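Local structure of glutamate receptor 1 (4IO2) at residues D143-R147 with E148-G152; Y166-L170 with A171-D175; D235-K238 with K239-Q243. The protein binds glutamate through the ligand-binding domain described here, and as a whole receptor probably works as a glutamate-gated ion channel of the rotifer Adineta vaga. All blocks are in the same frame, centred on the assembly; numbering follows the deposited sequence.

In the fold
All three contacts lie in the bilobed ligand-binding domain, which has the periplasmic-binding-protein fold. Each is local and involves a single helix and its C-terminal part. Along the chain they come in series: interaction 1 ends helix 140-148, interaction 2 ends helix 162-170, and interaction 3 lies in the later part of helix 233-242. The centres of interactions 1 and 2 are about 21 Å apart, with strand 157-159 between them in sequence. Interaction 3 lies about 33 Å from interaction 1 and 30 Å from interaction 2, centre to centre. The first two helices begin at glutamate-pocket residues Ala140 and Arg162, and these contacts lie at their other ends.

Interaction 1. Residues D143-R147 with E148-G152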
ATOM      1  N   ASP A 143      -0.437 -16.838 -10.109  1.00 18.51           N
ATOM      2  CA  ASP A 143      -1.229 -17.353  -8.996  1.00 20.44           C
ATOM      3  C   ASP A 143      -2.657 -16.829  -8.967  1.00 19.91           C
ATOM      4  O   ASP A 143      -3.563 -17.550  -8.531  1.00 21.04           O
ATOM      5  CB  ASP A 143      -0.518 -17.242  -7.665  1.00 28.07           C
ATOM      6  CG  ASP A 143       0.704 -18.162  -7.608  1.00 36.64           C
ATOM      7  OD1 ASP A 143       0.623 -19.377  -7.976  1.00 39.24           O
ATOM      8  OD2 ASP A 143       1.761 -17.640  -7.301  1.00 40.59           O
ATOM      9  N   TYR A 144      -2.880 -15.615  -9.468  1.00 18.57           N
ATOM     10  CA  TYR A 144      -4.242 -15.126  -9.614  1.00 17.69           C
ATOM     11  C   TYR A 144      -5.025 -16.040 -10.556  1.00 18.48           C
ATOM     12  O   TYR A 144      -6.158 -16.423 -10.265  1.00 18.75           O
ATOM     13  CB  TYR A 144      -4.263 -13.662 -10.117  1.00 18.39           C
ATOM     14  CG  TYR A 144      -5.651 -13.134 -10.263  1.00 20.20           C
ATOM     15  CD1 TYR A 144      -6.383 -13.367 -11.426  1.00 21.91           C
ATOM     16  CD2 TYR A 144      -6.253 -12.405  -9.244  1.00 20.34           C
ATOM     17  CE1 TYR A 144      -7.661 -12.892 -11.551  1.00 25.36           C
ATOM     18  CE2 TYR A 144      -7.533 -11.943  -9.359  1.00 23.85           C
ATOM     19  CZ  TYR A 144      -8.229 -12.183 -10.512  1.00 28.27           C
ATOM     20  OH  TYR A 144      -9.526 -11.726 -10.630  1.00 32.17           O
ATOM     21  N   TYR A 145      -4.442 -16.337 -11.703  1.00 17.50           N
ATOM     22  CA  TYR A 145      -5.094 -17.196 -12.680  1.00 17.54           C
ATOM     23  C   TYR A 145      -5.478 -18.521 -12.045  1.00 18.75           C
ATOM     24  O   TYR A 145      -6.625 -19.003 -12.217  1.00 20.95           O
ATOM     25  CB  TYR A 145      -4.166 -17.413 -13.869  1.00 16.96           C
ATOM     26  CG  TYR A 145      -4.779 -18.298 -14.927  1.00 18.12           C
ATOM     27  CD1 TYR A 145      -4.681 -19.672 -14.837  1.00 19.42           C
ATOM     28  CD2 TYR A 145      -5.457 -17.756 -16.024  1.00 17.07           C
ATOM     29  CE1 TYR A 145      -5.231 -20.501 -15.775  1.00 19.20           C
ATOM     30  CE2 TYR A 145      -6.033 -18.581 -16.961  1.00 19.48           C
ATOM     31  CZ  TYR A 145      -5.899 -19.954 -16.837  1.00 20.05           C
ATOM     32  OH  TYR A 145      -6.448 -20.806 -17.764  1.00 23.70           O
ATOM     33  N   LEU A 146      -4.528 -19.148 -11.356  1.00 17.16           N
ATOM     34  CA  LEU A 146      -4.739 -20.487 -10.828  1.00 19.36           C
ATOM     35  C   LEU A 146      -5.828 -20.501  -9.742  1.00 21.75           C
ATOM     36  O   LEU A 146      -6.601 -21.464  -9.646  1.00 25.46           O
ATOM     37  CB  LEU A 146      -3.427 -21.062 -10.286  1.00 18.73           C
ATOM     38  CG  LEU A 146      -2.371 -21.395 -11.347  1.00 18.76           C
ATOM     39  CD1 LEU A 146      -1.036 -21.739 -10.700  1.00 20.36           C
ATOM     40  CD2 LEU A 146      -2.847 -22.468 -12.302  1.00 18.20           C
ATOM     41  N   ARG A 147      -5.946 -19.430  -8.964  1.00 20.36           N
ATOM     42  CA  ARG A 147      -7.003 -19.368  -7.957  1.00 21.72           C
ATOM     43  C   ARG A 147      -8.371 -18.953  -8.512  1.00 25.19           C
ATOM     44  O   ARG A 147      -9.392 -19.488  -8.083  1.00 26.79           O
ATOM     45  CB  ARG A 147      -6.625 -18.419  -6.822  1.00 23.45           C
ATOM     46  CG  ARG A 147      -7.681 -18.380  -5.693  1.00 26.39           C
ATOM     47  CD  ARG A 147      -7.358 -17.347  -4.605  1.00 28.98           C
ATOM     48  NE  ARG A 147      -7.336 -16.025  -5.213  1.00 28.90           N
ATOM     49  CZ  ARG A 147      -6.241 -15.322  -5.473  1.00 27.76           C
ATOM     50  NH1 ARG A 147      -5.037 -15.746  -5.090  1.00 28.17           N
ATOM     51  NH2 ARG A 147      -6.376 -14.166  -6.110  1.00 28.10           N
ATOM     52  N   GLU A 148      -8.389 -17.987  -9.426  1.00 25.61           N
ATOM     53  CA  GLU A 148      -9.638 -17.319  -9.828  1.00 25.84           C
ATOM     54  C   GLU A 148     -10.271 -17.785 -11.122  1.00 27.54           C
ATOM     55  O   GLU A 148     -11.474 -17.621 -11.317  1.00 26.75           O
ATOM     56  CB  GLU A 148      -9.407 -15.827  -9.993  1.00 28.22           C
ATOM     57  CG  GLU A 148      -8.832 -15.183  -8.778  1.00 32.60           C
ATOM     58  CD  GLU A 148      -9.836 -14.886  -7.708  1.00 39.27           C
ATOM     59  OE1 GLU A 148     -11.037 -14.783  -8.021  1.00 40.64           O
ATOM     60  OE2 GLU A 148      -9.406 -14.719  -6.547  1.00 43.44           O
ATOM     61  N   ILE A 149      -9.468 -18.346 -12.014  1.00 24.05           N
ATOM     62  CA  ILE A 149      -9.959 -18.744 -13.323  0.68 26.42           C
ATOM     63  C   ILE A 149     -10.010 -20.261 -13.473  1.00 27.37           C
ATOM     64  O   ILE A 149     -11.040 -20.817 -13.866  1.00 28.40           O
ATOM     65  CB  ILE A 149      -9.111 -18.118 -14.436  0.68 26.74           C
ATOM     66  CG1 ILE A 149      -9.324 -16.605 -14.433  0.68 29.92           C
ATOM     67  CG2 ILE A 149      -9.500 -18.702 -15.781  0.68 26.13           C
ATOM     68  CD1 ILE A 149      -8.368 -15.903 -15.256  0.68 29.85           C
ATOM     69  N   SER A 150      -8.921 -20.957 -13.164  1.00 25.09           N
ATOM     70  CA  SER A 150      -8.839 -22.371 -13.555  1.00 27.69           C
ATOM     71  C   SER A 150      -8.929 -23.391 -12.432  1.00 28.36           C
ATOM     72  O   SER A 150      -8.767 -24.570 -12.692  1.00 29.44           O
ATOM     73  CB  SER A 150      -7.518 -22.612 -14.276  1.00 26.34           C
ATOM     74  OG  SER A 150      -6.428 -22.495 -13.346  1.00 25.39           O
ATOM     75  N   GLY A 151      -9.193 -22.981 -11.203  1.00 28.71           N
ATOM     76  CA  GLY A 151      -9.355 -23.960 -10.128  1.00 30.38           C
ATOM     77  C   GLY A 151      -8.098 -24.787  -9.881  1.00 30.13           C
ATOM     78  O   GLY A 151      -8.154 -25.977  -9.524  1.00 33.14           O
ATOM     79  N   GLY A 152      -6.953 -24.144 -10.107  1.00 27.99           N
ATOM     80  CA  GLY A 152      -5.658 -24.739  -9.836  1.00 26.98           C
ATOM     81  C   GLY A 152      -5.055 -25.437 -11.044  1.00 26.97           C
ATOM     82  O   GLY A 152      -3.914 -25.902 -11.014  1.00 29.45           O
TER
HETATM   83  O   HOH W   1     -10.860 -20.792  -9.930  1.00 38.26           O
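Tyr144 and Glu148 meet one turn apart at the C-terminal end of helix 140-148, in a ligand-binding domain of periplasmic-binding-protein fold. The chain unwinds here into a loop with Gly151 and Gly152. The helix starts at Ala140 of the glutamate site. Glu148 N donates to Tyr144 O at 2.9 Å, and its side chain folds back over the tyrosine. Glu148 CG sits above the centre of the Tyr144 ring, 3.5 Å from the centroid, in a CH-pi contact. Tyr144 OH is satisfied by Lys124 NZ.

The carbonyls of Tyr144 to Arg147 all accept a bond. Tyr145 O takes two donors, Ile149 N at 2.9 Å and Ser150 N at 3.2 Å. Leu146 O receives Gly152 N at 2.7 Å, and Arg147 O receives a water that also meets Gly151 N weakly. Positive phi favours glycine at Gly151 (62°); at Gly152 (93°) a CB would jam against the preceding carbonyl oxygen, which calls for glycine. Ile149 CB lies over a face of the Tyr145 ring, while Tyr145 OH bonds Asn155 OD1. Ser150 OG is held by Ser153 O.

Arg147 and Glu148 run side by side. The arginine bends at its third torsion (61°), which brings NE and NH2 to the same oxygen. An alanine here would remove both nitrogens and is likely to leave Glu148 OE2 without its salt-bridge mate and the carboxylate freer to turn. Arg147 also packs on Glu230 of the second subunit. Arg147 NE reaches Glu148 OE2 at 2.8 Å and Arg147 NH2 the same oxygen at 3.1 Å, both from the anti side of the carboxylate.

Interaction 2. Residues Y166-L170 with A171-D175; sequences YDSLL and AGIID
Ser168 and Ile173 are joined by the backbone where helix 162-170 ends. Ser168 O accepts Ile173 N at 2.9 Å, nearly straight on to the carbonyl, and Ile174 N weakly at 3.4 Å. Ala171 N keeps the helical pattern by donating to Asp167 O at 2.9 Å. Gly172 N donates to Leu169 O at 3.1 Å, but it stands above the carbonyl plane, 63° out of it. Leu169 O also accepts Arg112 NH1.

The apolar contacts are made by Ile174. Its CG1 lies between the backbone N and the carbonyl carbon (chi1 56°), a rotation that lays the branch along the last helical turn. Ile174 CG1 touches Ser168 CB at 3.8 Å and Leu169 CD2 at 3.8 Å. Leu169 CD2 also lies 3.5 Å from Asp175 O. Beyond the turn, Ile174 packs on Tyr157 and Leu159 of strand 157-159, and Leu169 on Leu195 of strand 195-198.

The charged group is Asp175, whose carboxylate forms salt bridges to Arg132 and Arg112. Arg132 also bonds Gly172 O, so one arginine fastens two points of the turn. Ser168 OG bonds Glu164 O.

Gly172 has a positive phi of 75°, readily adopted by glycine. With the Ile173 N to Ser168 O and Gly172 N to Leu169 O bonds this makes a Schellman motif, which ends helix 162-170 and leads the chain toward strand 177-180.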
ATOM      1  N   TYR A 166       3.552  -9.774 -25.886  1.00 20.89           N
ATOM      2  CA  TYR A 166       3.166  -8.813 -26.932  1.00 20.90           C
ATOM      3  C   TYR A 166       3.037  -9.522 -28.279  1.00 21.25           C
ATOM      4  O   TYR A 166       2.037  -9.365 -29.000  1.00 22.61           O
ATOM      5  CB  TYR A 166       4.187  -7.662 -27.048  1.00 19.96           C
ATOM      6  CG  TYR A 166       4.515  -6.938 -25.760  1.00 18.43           C
ATOM      7  CD1 TYR A 166       3.522  -6.587 -24.847  1.00 16.41           C
ATOM      8  CD2 TYR A 166       5.823  -6.643 -25.431  1.00 18.13           C
ATOM      9  CE1 TYR A 166       3.829  -5.915 -23.688  1.00 16.77           C
ATOM     10  CE2 TYR A 166       6.142  -5.968 -24.262  1.00 18.88           C
ATOM     11  CZ  TYR A 166       5.149  -5.626 -23.386  1.00 15.76           C
ATOM     12  OH  TYR A 166       5.471  -4.985 -22.213  1.00 17.65           O
ATOM     13  N   ASP A 167       4.037 -10.324 -28.613  1.00 25.26           N
ATOM     14  CA  ASP A 167       4.051 -11.001 -29.917  1.00 25.63           C
ATOM     15  C   ASP A 167       2.886 -11.988 -30.072  1.00 24.79           C
ATOM     16  O   ASP A 167       2.305 -12.116 -31.157  1.00 26.29           O
ATOM     17  CB  ASP A 167       5.370 -11.728 -30.109  1.00 28.99           C
ATOM     18  CG  ASP A 167       6.551 -10.776 -30.239  1.00 34.15           C
ATOM     19  OD1 ASP A 167       6.335  -9.569 -30.383  1.00 36.51           O
ATOM     20  OD2 ASP A 167       7.707 -11.234 -30.189  1.00 36.01           O
ATOM     21  N   SER A 168       2.513 -12.671 -29.005  1.00 26.49           N
ATOM     22  CA  SER A 168       1.447 -13.656 -29.093  1.00 25.20           C
ATOM     23  C   SER A 168       0.076 -12.990 -29.260  1.00 25.00           C
ATOM     24  O   SER A 168      -0.789 -13.510 -29.940  1.00 25.25           O
ATOM     25  CB  SER A 168       1.447 -14.550 -27.857  1.00 25.97           C
ATOM     26  OG  SER A 168       2.639 -15.296 -27.800  1.00 25.41           O
ATOM     27  N   LEU A 169      -0.116 -11.849 -28.606  1.00 21.19           N
ATOM     28  CA  LEU A 169      -1.306 -11.065 -28.843  1.00 22.94           C
ATOM     29  C   LEU A 169      -1.335 -10.568 -30.282  1.00 23.33           C
ATOM     30  O   LEU A 169      -2.334 -10.743 -30.972  1.00 26.29           O
ATOM     31  CB  LEU A 169      -1.326  -9.878 -27.890  1.00 22.39           C
ATOM     32  CG  LEU A 169      -1.795 -10.243 -26.481  1.00 20.50           C
ATOM     33  CD1 LEU A 169      -1.462  -9.090 -25.533  1.00 22.62           C
ATOM     34  CD2 LEU A 169      -3.281 -10.585 -26.468  1.00 24.29           C
ATOM     35  N   LEU A 170      -0.250  -9.982 -30.745  1.00 25.09           N
ATOM     36  CA  LEU A 170      -0.275  -9.392 -32.089  1.00 26.09           C
ATOM     37  C   LEU A 170      -0.408 -10.466 -33.157  1.00 28.92           C
ATOM     38  O   LEU A 170      -0.875 -10.162 -34.256  1.00 33.06           O
ATOM     39  CB  LEU A 170       0.981  -8.573 -32.311  1.00 27.92           C
ATOM     40  CG  LEU A 170       1.046  -7.300 -31.479  1.00 28.92           C
ATOM     41  CD1 LEU A 170       2.415  -6.695 -31.638  1.00 32.57           C
ATOM     42  CD2 LEU A 170      -0.017  -6.262 -31.865  1.00 30.77           C
ATOM     43  N   ALA A 171      -0.047 -11.711 -32.866  1.00 31.09           N
ATOM     44  CA  ALA A 171      -0.105 -12.791 -33.849  1.00 31.59           C
ATOM     45  C   ALA A 171      -1.395 -13.580 -33.769  1.00 31.25           C
ATOM     46  O   ALA A 171      -1.608 -14.479 -34.587  1.00 33.93           O
ATOM     47  CB  ALA A 171       1.085 -13.717 -33.693  1.00 32.95           C
ATOM     48  N   GLY A 172      -2.278 -13.220 -32.851  1.00 29.17           N
ATOM     49  CA  GLY A 172      -3.567 -13.864 -32.693  1.00 30.16           C
ATOM     50  C   GLY A 172      -3.531 -15.233 -32.044  1.00 30.47           C
ATOM     51  O   GLY A 172      -4.494 -16.010 -32.128  1.00 31.66           O
ATOM     52  N   ILE A 173      -2.454 -15.518 -31.297  1.00 29.48           N
ATOM     53  CA  ILE A 173      -2.321 -16.806 -30.635  1.00 29.61           C
ATOM     54  C   ILE A 173      -3.071 -16.793 -29.302  1.00 26.14           C
ATOM     55  O   ILE A 173      -3.607 -17.810 -28.866  1.00 28.14           O
ATOM     56  CB  ILE A 173      -0.854 -17.118 -30.344  1.00 30.24           C
ATOM     57  CG1 ILE A 173      -0.085 -17.265 -31.650  1.00 36.30           C
ATOM     58  CG2 ILE A 173      -0.712 -18.390 -29.528  1.00 34.56           C
ATOM     59  CD1 ILE A 173       1.414 -17.232 -31.485  1.00 40.75           C
ATOM     60  N   ILE A 174      -3.047 -15.653 -28.622  1.00 25.16           N
ATOM     61  CA  ILE A 174      -3.883 -15.475 -27.442  1.00 23.04           C
ATOM     62  C   ILE A 174      -4.770 -14.255 -27.612  1.00 21.20           C
ATOM     63  O   ILE A 174      -4.501 -13.382 -28.466  1.00 23.45           O
ATOM     64  CB  ILE A 174      -3.003 -15.328 -26.155  1.00 21.19           C
ATOM     65  CG1 ILE A 174      -1.996 -14.169 -26.309  1.00 22.45           C
ATOM     66  CG2 ILE A 174      -2.302 -16.647 -25.890  1.00 24.19           C
ATOM     67  CD1 ILE A 174      -1.111 -13.946 -25.024  1.00 22.67           C
ATOM     68  N   ASP A 175      -5.830 -14.181 -26.830  1.00 24.13           N
ATOM     69  CA  ASP A 175      -6.720 -13.014 -26.876  1.00 22.97           C
ATOM     70  C   ASP A 175      -6.468 -12.038 -25.748  1.00 22.90           C
ATOM     71  O   ASP A 175      -6.774 -10.855 -25.899  1.00 22.48           O
ATOM     72  CB  ASP A 175      -8.188 -13.470 -26.848  1.00 24.82           C
ATOM     73  CG  ASP A 175      -8.594 -14.238 -28.097  1.00 25.78           C
ATOM     74  OD1 ASP A 175      -8.152 -13.845 -29.203  1.00 28.62           O
ATOM     75  OD2 ASP A 175      -9.275 -15.272 -27.903  1.00 28.08           O
TER

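Interaction 3. Residues D235-K238 with K239-Q243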
ATOM      1  N   ASP A 235       6.394  10.187  -5.535  1.00 16.01           N
ATOM      2  CA  ASP A 235       5.438  10.723  -6.479  1.00 17.37           C
ATOM      3  C   ASP A 235       6.160  11.437  -7.623  1.00 16.17           C
ATOM      4  O   ASP A 235       5.762  11.294  -8.785  1.00 17.82           O
ATOM      5  CB  ASP A 235       4.487  11.706  -5.819  1.00 22.33           C
ATOM      6  CG  ASP A 235       3.412  11.029  -4.993  1.00 32.14           C
ATOM      7  OD1 ASP A 235       3.286   9.790  -5.052  1.00 34.76           O
ATOM      8  OD2 ASP A 235       2.695  11.759  -4.270  1.00 39.26           O
ATOM      9  N   ASN A 236       7.219  12.183  -7.317  1.00 16.09           N
ATOM     10  CA  ASN A 236       7.971  12.868  -8.367  1.00 18.34           C
ATOM     11  C   ASN A 236       8.612  11.901  -9.339  1.00 15.84           C
ATOM     12  O   ASN A 236       8.617  12.109 -10.549  1.00 16.59           O
ATOM     13  CB  ASN A 236       9.106  13.718  -7.763  1.00 21.48           C
ATOM     14  CG  ASN A 236       8.620  14.837  -6.897  1.00 26.60           C
ATOM     15  OD1 ASN A 236       7.459  15.279  -6.972  1.00 27.76           O
ATOM     16  ND2 ASN A 236       9.549  15.353  -6.069  1.00 30.06           N
ATOM     17  N   LEU A 237       9.122  10.800  -8.806  1.00 13.88           N
ATOM     18  CA  LEU A 237       9.767   9.800  -9.632  1.00 15.19           C
ATOM     19  C   LEU A 237       8.761   9.111 -10.533  1.00 13.70           C
ATOM     20  O   LEU A 237       9.045   8.850 -11.708  1.00 14.80           O
ATOM     21  CB  LEU A 237      10.455   8.738  -8.774  1.00 18.84           C
ATOM     22  CG  LEU A 237      11.809   9.101  -8.225  1.00 23.70           C
ATOM     23  CD1 LEU A 237      12.311   7.966  -7.355  1.00 25.51           C
ATOM     24  CD2 LEU A 237      12.745   9.339  -9.415  1.00 26.86           C
ATOM     25  N   LYS A 238       7.588   8.804  -9.981  1.00 13.68           N
ATOM     26  CA  LYS A 238       6.559   8.174 -10.790  1.00 14.34           C
ATOM     27  C   LYS A 238       6.170   9.099 -11.960  1.00 15.25           C
ATOM     28  O   LYS A 238       6.057   8.654 -13.116  1.00 16.28           O
ATOM     29  CB  LYS A 238       5.357   7.762  -9.935  1.00 15.94           C
ATOM     30  CG  LYS A 238       4.336   6.929 -10.711  1.00 20.63           C
ATOM     31  CD  LYS A 238       3.191   6.489  -9.821  1.00 24.08           C
ATOM     32  CE  LYS A 238       3.643   5.360  -8.891  1.00 27.63           C
ATOM     33  NZ  LYS A 238       2.534   4.866  -8.004  1.00 33.02           N
ATOM     34  N   LYS A 239       5.952  10.385 -11.667  1.00 14.17           N
ATOM     35  CA  LYS A 239       5.584  11.341 -12.694  1.00 16.47           C
ATOM     36  C   LYS A 239       6.676  11.433 -13.760  1.00 16.39           C
ATOM     37  O   LYS A 239       6.399  11.382 -14.973  1.00 18.23           O
ATOM     38  CB  LYS A 239       5.283  12.720 -12.098  1.00 19.12           C
ATOM     39  CG  LYS A 239       5.019  13.827 -13.123  1.00 24.82           C
ATOM     40  CD  LYS A 239       4.714  15.167 -12.454  1.00 30.56           C
ATOM     41  CE  LYS A 239       4.501  16.304 -13.471  1.00 38.05           C
ATOM     42  NZ  LYS A 239       3.998  17.568 -12.855  1.00 42.63           N
ATOM     43  N   LYS A 240       7.930  11.498 -13.328  1.00 14.86           N
ATOM     44  CA  LYS A 240       9.058  11.635 -14.260  1.00 15.78           C
ATOM     45  C   LYS A 240       9.103  10.504 -15.295  1.00 14.20           C
ATOM     46  O   LYS A 240       9.298  10.734 -16.475  1.00 17.50           O
ATOM     47  CB  LYS A 240      10.390  11.678 -13.494  1.00 17.60           C
ATOM     48  CG  LYS A 240      11.630  11.661 -14.370  1.00 19.31           C
ATOM     49  CD  LYS A 240      12.923  11.705 -13.563  1.00 21.09           C
ATOM     50  CE  LYS A 240      14.122  11.572 -14.494  1.00 23.39           C
ATOM     51  NZ  LYS A 240      15.414  11.539 -13.745  1.00 27.76           N
ATOM     52  N   TRP A 241       8.950   9.263 -14.842  1.00 14.05           N
ATOM     53  CA  TRP A 241       9.120   8.112 -15.704  1.00 14.09           C
ATOM     54  C   TRP A 241       7.834   7.638 -16.381  1.00 13.42           C
ATOM     55  O   TRP A 241       7.914   6.974 -17.411  1.00 16.28           O
ATOM     56  CB  TRP A 241       9.784   6.965 -14.911  1.00 13.90           C
ATOM     57  CG  TRP A 241      11.219   7.323 -14.580  1.00 13.98           C
ATOM     58  CD1 TRP A 241      11.716   7.822 -13.388  1.00 13.51           C
ATOM     59  CD2 TRP A 241      12.336   7.310 -15.493  1.00 14.30           C
ATOM     60  NE1 TRP A 241      13.057   8.074 -13.511  1.00 14.34           N
ATOM     61  CE2 TRP A 241      13.464   7.788 -14.783  1.00 13.78           C
ATOM     62  CE3 TRP A 241      12.489   6.924 -16.826  1.00 14.33           C
ATOM     63  CZ2 TRP A 241      14.722   7.880 -15.355  1.00 15.28           C
ATOM     64  CZ3 TRP A 241      13.751   7.034 -17.422  1.00 16.10           C
ATOM     65  CH2 TRP A 241      14.858   7.521 -16.679  1.00 16.93           C
ATOM     66  N   PHE A 242       6.672   7.908 -15.800  1.00 12.28           N
ATOM     67  CA  PHE A 242       5.427   7.297 -16.291  1.00 13.76           C
ATOM     68  C   PHE A 242       4.445   8.260 -16.935  1.00 15.03           C
ATOM     69  O   PHE A 242       3.535   7.824 -17.644  1.00 16.34           O
ATOM     70  CB  PHE A 242       4.705   6.542 -15.176  1.00 14.42           C
ATOM     71  CG  PHE A 242       5.436   5.284 -14.734  1.00 13.15           C
ATOM     72  CD1 PHE A 242       6.471   5.366 -13.802  1.00 13.59           C
ATOM     73  CD2 PHE A 242       5.131   4.049 -15.293  1.00 14.31           C
ATOM     74  CE1 PHE A 242       7.148   4.200 -13.406  1.00 14.09           C
ATOM     75  CE2 PHE A 242       5.800   2.880 -14.893  1.00 14.15           C
ATOM     76  CZ  PHE A 242       6.823   2.983 -13.964  1.00 15.21           C
ATOM     77  N   GLN A 243       4.629   9.565 -16.803  1.00 15.83           N
ATOM     78  CA  GLN A 243       3.671  10.497 -17.449  1.00 19.89           C
ATOM     79  C   GLN A 243       3.590  10.519 -19.000  1.00 20.20           C
ATOM     80  O   GLN A 243       2.634  10.977 -19.589  1.00 28.82           O
ATOM     81  CB  GLN A 243       3.804  11.899 -16.883  1.00 29.62           C
ATOM     82  CG  GLN A 243       2.880  12.086 -15.699  1.00 37.83           C
ATOM     83  CD  GLN A 243       2.470  13.556 -15.449  1.00 43.13           C
ATOM     84  OE1 GLN A 243       2.997  14.502 -16.066  1.00 46.89           O
ATOM     85  NE2 GLN A 243       1.523  13.742 -14.534  1.00 41.19           N
TER
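Lys238 and Phe242 lie one turn apart on helix 233-242. The close contacts are those of the Phe242 and Trp241 rings with the carbonyl oxygens of Lys238 and Leu237. Phe242 N donates to Lys238 O at 2.9 Å. Lys238 O also lies at the edge of the Phe242 ring, in its plane, 3.4 Å from Phe242 CD1. Lys238 CG approaches Phe242 CD1 more loosely, at 4.1 Å. With CG anti to the carbonyl carbon (chi1 -69°), the phenylalanine ring swings back beside this turn, and Phe20 meets it edge-to-face.

Trp241 repeats the pattern one residue earlier. Trp241 N donates to Leu237 O at 3.2 Å, and Trp241 CD1 lies 3.3 Å from Leu237 O at the ring edge. Leu237 is buried against Tyr40, Asp43 and Tyr47 of helix 40-52. Leu237 CD2 comes no nearer to the Trp241 side chain than 4.3 Å, at NE1.

Asp235, Asn236 and Lys239 form the exposed side. Lys239 N to Asp235 O (3.0 Å) and Lys240 N to Asn236 O (2.9 Å) continue the helical ladder, but the Lys239 side chain extends away from the preceding turn.

The chemistry is thus mainly backbone bonding, and three polar ends reach partners outside the two segments. Lys240 extends to Asp43 in a salt bridge, Trp241 NE1 bonds the same carboxylate, and Lys238 NZ bonds Ser103 OG. Asp43 on helix 40-52 therefore ties two neighbouring residues of helix 233-242 to that helix.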